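Local coordinates for protein chloride intracellular channel Clic (Drosophila melanogaster, PDB 2YV7) that may insert into membranes to form a pH-dependent chloride ion channel, switching from a soluble globular form, at residues V20-G34 and K57-Q69. Residues are numbered along the deposited sequence; the frame is centred on the assembly and turned at random.
Sequences VPEIELIIKASTIDG and KTISLKVTTVDMQ
Strands 22-28 and 60-66 run parallel in register, Glu22 beside Ser60 through Lys28 beside Val66, joined by a ladder that runs from Ser60 N to Pro21 O (2.7 Å) as far as Ala29 N to Val66 O. On one face the residues are largely polar. Lys62 lies alongside Glu24, its NZ 3.8 Å from Glu24 OE1 in a long salt bridge, while its aliphatic CD passes Glu22 OE2. With CG anti to the backbone N (chi1 179°) and the chain extended beyond it, Glu24 also brings OE2 across to accept from Thr64 OG1; their 2.4 Å separation is improbably short, its exact length doubtful. Further along, methyls Ile26 CG2 and Val66 CG1 press together at 3.4 Å, beta-branched residues suiting extended backbone. The other face is apolar but for Thr65: Ile23 CG1 meets Ile59 CD1 at 3.8 Å, and Ile27, with CG1 between N and the carbonyl carbon (chi1 74°), lays CD1 against Val63 CG1 at 3.6 Å. An alanine replacing Ile27 would lose that methyl contact and probably open a gap beside Val63 and Cys43. Helix 41-55 covers this face, Phe47 against Leu25 and Leu50 against Leu61, completing the beta-alpha-beta unit of the thioredoxin-like domain; strand 86-89 pairs antiparallel with the other edge of strand 22-28.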
loop_
_atom_site.group_PDB
_atom_site.type_symbol
_atom_site.label_atom_id
_atom_site.label_comp_id
_atom_site.label_asym_id
_atom_site.label_seq_id
_atom_site.Cartn_x
_atom_site.Cartn_y
_atom_site.Cartn_z
ATOM N N VAL A 20 25.860 -3.070 3.401
ATOM C CA VAL A 20 24.710 -3.421 2.535
ATOM C C VAL A 20 24.307 -2.144 1.838
ATOM O O VAL A 20 24.591 -1.070 2.357
ATOM C CB VAL A 20 23.482 -4.016 3.278
ATOM C CG1 VAL A 20 23.803 -5.445 3.772
ATOM C CG2 VAL A 20 22.964 -3.051 4.396
ATOM N N PRO A 21 23.690 -2.247 0.655
ATOM C CA PRO A 21 23.252 -1.066 -0.099
ATOM C C PRO A 21 22.227 -0.199 0.635
ATOM O O PRO A 21 21.327 -0.713 1.316
ATOM C CB PRO A 21 22.572 -1.666 -1.320
ATOM C CG PRO A 21 23.114 -3.018 -1.438
ATOM C CD PRO A 21 23.390 -3.492 -0.064
ATOM N N GLU A 22 22.361 1.113 0.508
ATOM C CA GLU A 22 21.305 1.985 1.002
ATOM C C GLU A 22 20.361 2.328 -0.137
ATOM O O GLU A 22 20.769 2.916 -1.135
ATOM C CB GLU A 22 21.863 3.254 1.654
ATOM C CG GLU A 22 20.984 4.483 1.429
ATOM C CD GLU A 22 20.960 5.429 2.601
ATOM O OE1 GLU A 22 20.746 4.957 3.748
ATOM O OE2 GLU A 22 21.120 6.649 2.362
ATOM N N ILE A 23 19.089 1.961 0.011
ATOM C CA ILE A 23 18.094 2.385 -0.973
ATOM C C ILE A 23 17.327 3.560 -0.418
ATOM O O ILE A 23 16.962 3.547 0.758
ATOM C CB ILE A 23 17.131 1.209 -1.348
ATOM C CG1 ILE A 23 17.933 -0.057 -1.666
ATOM C CG2 ILE A 23 16.241 1.561 -2.547
ATOM C CD1 ILE A 23 18.776 0.022 -2.945
ATOM N N GLU A 24 17.097 4.569 -1.272
ATOM C CA GLU A 24 16.306 5.743 -0.913
ATOM C C GLU A 24 14.985 5.708 -1.673
ATOM O O GLU A 24 14.974 5.571 -2.891
ATOM C CB GLU A 24 17.033 7.053 -1.221
ATOM C CG GLU A 24 16.179 8.284 -0.861
ATOM C CD GLU A 24 16.887 9.653 -1.039
ATOM O OE1 GLU A 24 17.945 9.745 -1.712
ATOM O OE2 GLU A 24 16.348 10.653 -0.520
ATOM N N LEU A 25 13.867 5.782 -0.944
ATOM C CA LEU A 25 12.564 5.881 -1.586
ATOM C C LEU A 25 11.992 7.287 -1.358
ATOM O O LEU A 25 11.783 7.698 -0.229
ATOM C CB LEU A 25 11.581 4.804 -1.070
ATOM C CG LEU A 25 10.230 4.826 -1.798
ATOM C CD1 LEU A 25 10.362 4.444 -3.269
ATOM C CD2 LEU A 25 9.290 3.854 -1.024
ATOM N N ILE A 26 11.784 8.013 -2.444
ATOM C CA ILE A 26 11.108 9.303 -2.318
ATOM C C ILE A 26 9.603 9.104 -2.400
ATOM O O ILE A 26 9.109 8.510 -3.362
ATOM C CB ILE A 26 11.549 10.300 -3.390
ATOM C CG1 ILE A 26 13.088 10.516 -3.284
ATOM C CG2 ILE A 26 10.823 11.592 -3.210
ATOM C CD1 ILE A 26 13.640 11.684 -4.137
ATOM N N ILE A 27 8.875 9.654 -1.423
ATOM C CA ILE A 27 7.393 9.537 -1.392
ATOM C C ILE A 27 6.681 10.903 -1.286
ATOM O O ILE A 27 7.267 11.864 -0.843
ATOM C CB ILE A 27 6.910 8.517 -0.276
ATOM C CG1 ILE A 27 7.063 9.107 1.124
ATOM C CG2 ILE A 27 7.549 7.161 -0.487
ATOM C CD1 ILE A 27 6.569 8.200 2.311
ATOM N N LYS A 28 5.411 10.962 -1.684
ATOM C CA LYS A 28 4.598 12.178 -1.652
ATOM C C LYS A 28 4.164 12.401 -0.217
ATOM O O LYS A 28 3.777 11.436 0.479
ATOM C CB LYS A 28 3.338 12.001 -2.486
ATOM C CG LYS A 28 3.554 11.972 -4.010
ATOM C CD LYS A 28 2.283 11.539 -4.759
ATOM C CE LYS A 28 2.212 12.171 -6.181
ATOM N NZ LYS A 28 1.032 11.730 -7.011
ATOM N N ALA A 29 4.276 13.655 0.229
ATOM C CA ALA A 29 3.847 14.082 1.542
ATOM C C ALA A 29 2.353 14.285 1.563
ATOM O O ALA A 29 1.727 14.595 0.542
ATOM C CB ALA A 29 4.488 15.411 1.931
ATOM N N SER A 30 1.827 14.133 2.762
ATOM C CA SER A 30 0.515 14.597 3.129
ATOM C C SER A 30 0.278 16.001 2.593
ATOM O O SER A 30 1.118 16.879 2.693
ATOM C CB SER A 30 0.428 14.626 4.651
ATOM O OG SER A 30 -0.695 15.355 5.112
ATOM N N THR A 31 -0.918 16.158 2.086
ATOM C CA THR A 31 -1.465 17.358 1.542
ATOM C C THR A 31 -2.105 18.190 2.651
ATOM O O THR A 31 -2.587 19.276 2.402
ATOM C CB THR A 31 -2.528 16.947 0.527
ATOM O OG1 THR A 31 -3.244 15.793 1.038
ATOM C CG2 THR A 31 -1.847 16.573 -0.813
ATOM N N ILE A 32 -2.095 17.684 3.876
ATOM C CA ILE A 32 -2.540 18.472 5.034
ATOM C C ILE A 32 -1.380 19.222 5.675
ATOM O O ILE A 32 -1.474 20.435 5.893
ATOM C CB ILE A 32 -3.245 17.615 6.096
ATOM C CG1 ILE A 32 -4.576 17.086 5.548
ATOM C CG2 ILE A 32 -3.508 18.422 7.411
ATOM C CD1 ILE A 32 -5.123 15.906 6.325
ATOM N N ASP A 33 -0.291 18.534 5.993
ATOM C CA ASP A 33 0.799 19.224 6.676
ATOM C C ASP A 33 2.130 19.298 5.914
ATOM O O ASP A 33 3.071 19.941 6.363
ATOM C CB ASP A 33 1.005 18.638 8.066
ATOM C CG ASP A 33 1.895 17.408 8.058
ATOM O OD1 ASP A 33 2.155 16.836 6.949
ATOM O OD2 ASP A 33 2.353 17.058 9.175
ATOM N N GLY A 34 2.211 18.610 4.792
ATOM C CA GLY A 34 3.420 18.601 3.999
ATOM C C GLY A 34 4.602 17.852 4.584
ATOM O O GLY A 34 5.680 17.872 4.004
ATOM N N LYS A 57 17.625 -7.575 6.042
ATOM C CA LYS A 57 18.972 -7.001 6.073
ATOM C C LYS A 57 19.778 -7.132 4.764
ATOM O O LYS A 57 21.025 -7.162 4.782
ATOM C CB LYS A 57 19.757 -7.476 7.318
ATOM C CG LYS A 57 19.040 -7.182 8.648
ATOM C CD LYS A 57 20.024 -6.933 9.770
ATOM C CE LYS A 57 19.358 -6.980 11.162
ATOM N NZ LYS A 57 20.358 -7.247 12.268
ATOM N N THR A 58 19.087 -7.189 3.622
ATOM C CA THR A 58 19.821 -7.138 2.348
ATOM C C THR A 58 20.142 -5.704 1.946
ATOM O O THR A 58 21.049 -5.462 1.136
ATOM C CB THR A 58 19.108 -7.842 1.180
ATOM O OG1 THR A 58 17.818 -7.243 0.957
ATOM C CG2 THR A 58 18.994 -9.366 1.432
ATOM N N ILE A 59 19.406 -4.763 2.532
ATOM C CA ILE A 59 19.535 -3.339 2.179
ATOM C C ILE A 59 19.294 -2.483 3.408
ATOM O O ILE A 59 18.915 -2.976 4.473
ATOM C CB ILE A 59 18.506 -2.868 1.067
ATOM C CG1 ILE A 59 17.063 -3.064 1.551
ATOM C CG2 ILE A 59 18.741 -3.532 -0.304
ATOM C CD1 ILE A 59 16.044 -2.303 0.706
ATOM N N SER A 60 19.506 -1.188 3.202
ATOM C CA SER A 60 19.238 -0.126 4.131
ATOM C C SER A 60 18.161 0.713 3.444
ATOM O O SER A 60 18.230 0.990 2.244
ATOM C CB SER A 60 20.519 0.703 4.279
ATOM O OG SER A 60 20.433 1.663 5.283
ATOM N N LEU A 61 17.135 1.087 4.195
ATOM C CA LEU A 61 16.055 1.864 3.613
ATOM C C LEU A 61 16.040 3.255 4.220
ATOM O O LEU A 61 15.957 3.391 5.433
ATOM C CB LEU A 61 14.690 1.178 3.866
ATOM C CG LEU A 61 13.491 1.893 3.215
ATOM C CD1 LEU A 61 13.613 2.128 1.684
ATOM C CD2 LEU A 61 12.140 1.196 3.594
ATOM N N LYS A 62 16.038 4.250 3.345
ATOM C CA LYS A 62 15.854 5.657 3.659
ATOM C C LYS A 62 14.640 6.144 2.900
ATOM O O LYS A 62 14.579 6.044 1.670
ATOM C CB LYS A 62 17.098 6.449 3.224
ATOM C CG LYS A 62 17.023 7.971 3.223
ATOM C CD LYS A 62 18.382 8.572 2.672
ATOM C CE LYS A 62 18.407 10.111 2.597
ATOM N NZ LYS A 62 19.499 10.651 1.678
ATOM N N VAL A 63 13.666 6.652 3.653
ATOM C CA VAL A 63 12.438 7.199 3.086
ATOM C C VAL A 63 12.410 8.730 3.193
ATOM O O VAL A 63 12.494 9.281 4.297
ATOM C CB VAL A 63 11.201 6.538 3.735
ATOM C CG1 VAL A 63 9.898 7.160 3.218
ATOM C CG2 VAL A 63 11.208 5.036 3.455
ATOM N N THR A 64 12.318 9.385 2.031
ATOM C CA THR A 64 12.313 10.838 1.885
ATOM C C THR A 64 10.921 11.295 1.464
ATOM O O THR A 64 10.408 10.888 0.432
ATOM C CB THR A 64 13.297 11.306 0.802
ATOM O OG1 THR A 64 14.614 10.796 1.096
ATOM C CG2 THR A 64 13.342 12.812 0.728
ATOM N N THR A 65 10.328 12.175 2.259
ATOM C CA THR A 65 9.006 12.703 1.966
ATOM C C THR A 65 9.116 14.077 1.275
ATOM O O THR A 65 9.806 14.971 1.774
ATOM C CB THR A 65 8.201 12.777 3.283
ATOM O OG1 THR A 65 8.308 11.520 3.964
ATOM C CG2 THR A 65 6.794 12.998 3.020
ATOM N N VAL A 66 8.474 14.243 0.131
ATOM C CA VAL A 66 8.453 15.549 -0.553
ATOM C C VAL A 66 7.035 16.138 -0.670
ATOM O O VAL A 66 6.067 15.476 -1.076
ATOM C CB VAL A 66 9.137 15.520 -1.964
ATOM C CG1 VAL A 66 8.755 14.289 -2.705
ATOM C CG2 VAL A 66 8.739 16.735 -2.815
ATOM N N ASP A 67 6.936 17.414 -0.333
ATOM C CA ASP A 67 5.672 18.130 -0.480
ATOM C C ASP A 67 5.667 18.576 -1.907
ATOM O O ASP A 67 6.501 19.392 -2.310
ATOM C CB ASP A 67 5.627 19.332 0.463
ATOM C CG ASP A 67 4.301 20.084 0.418
ATOM O OD1 ASP A 67 3.400 19.749 -0.407
ATOM O OD2 ASP A 67 4.176 21.020 1.236
ATOM N N MET A 68 4.736 18.032 -2.672
ATOM C CA MET A 68 4.719 18.240 -4.114
ATOM C C MET A 68 4.304 19.635 -4.562
ATOM O O MET A 68 4.528 20.014 -5.720
ATOM C CB MET A 68 3.910 17.147 -4.806
ATOM C CG MET A 68 4.696 15.837 -4.935
ATOM S SD MET A 68 6.268 16.002 -5.824
ATOM C CE MET A 68 5.650 16.000 -7.523
ATOM N N GLN A 69 3.686 20.405 -3.644
ATOM C CA GLN A 69 3.422 21.804 -3.982
ATOM C C GLN A 69 4.416 22.809 -3.357
ATOM O O GLN A 69 4.334 24.016 -3.599
ATOM C CB GLN A 69 1.941 22.176 -3.786
ATOM C CG GLN A 69 1.045 20.957 -3.461
ATOM C CD GLN A 69 -0.430 21.340 -3.207
ATOM O OE1 GLN A 69 -0.799 22.523 -3.250
ATOM N NE2 GLN A 69 -1.271 20.335 -2.944
#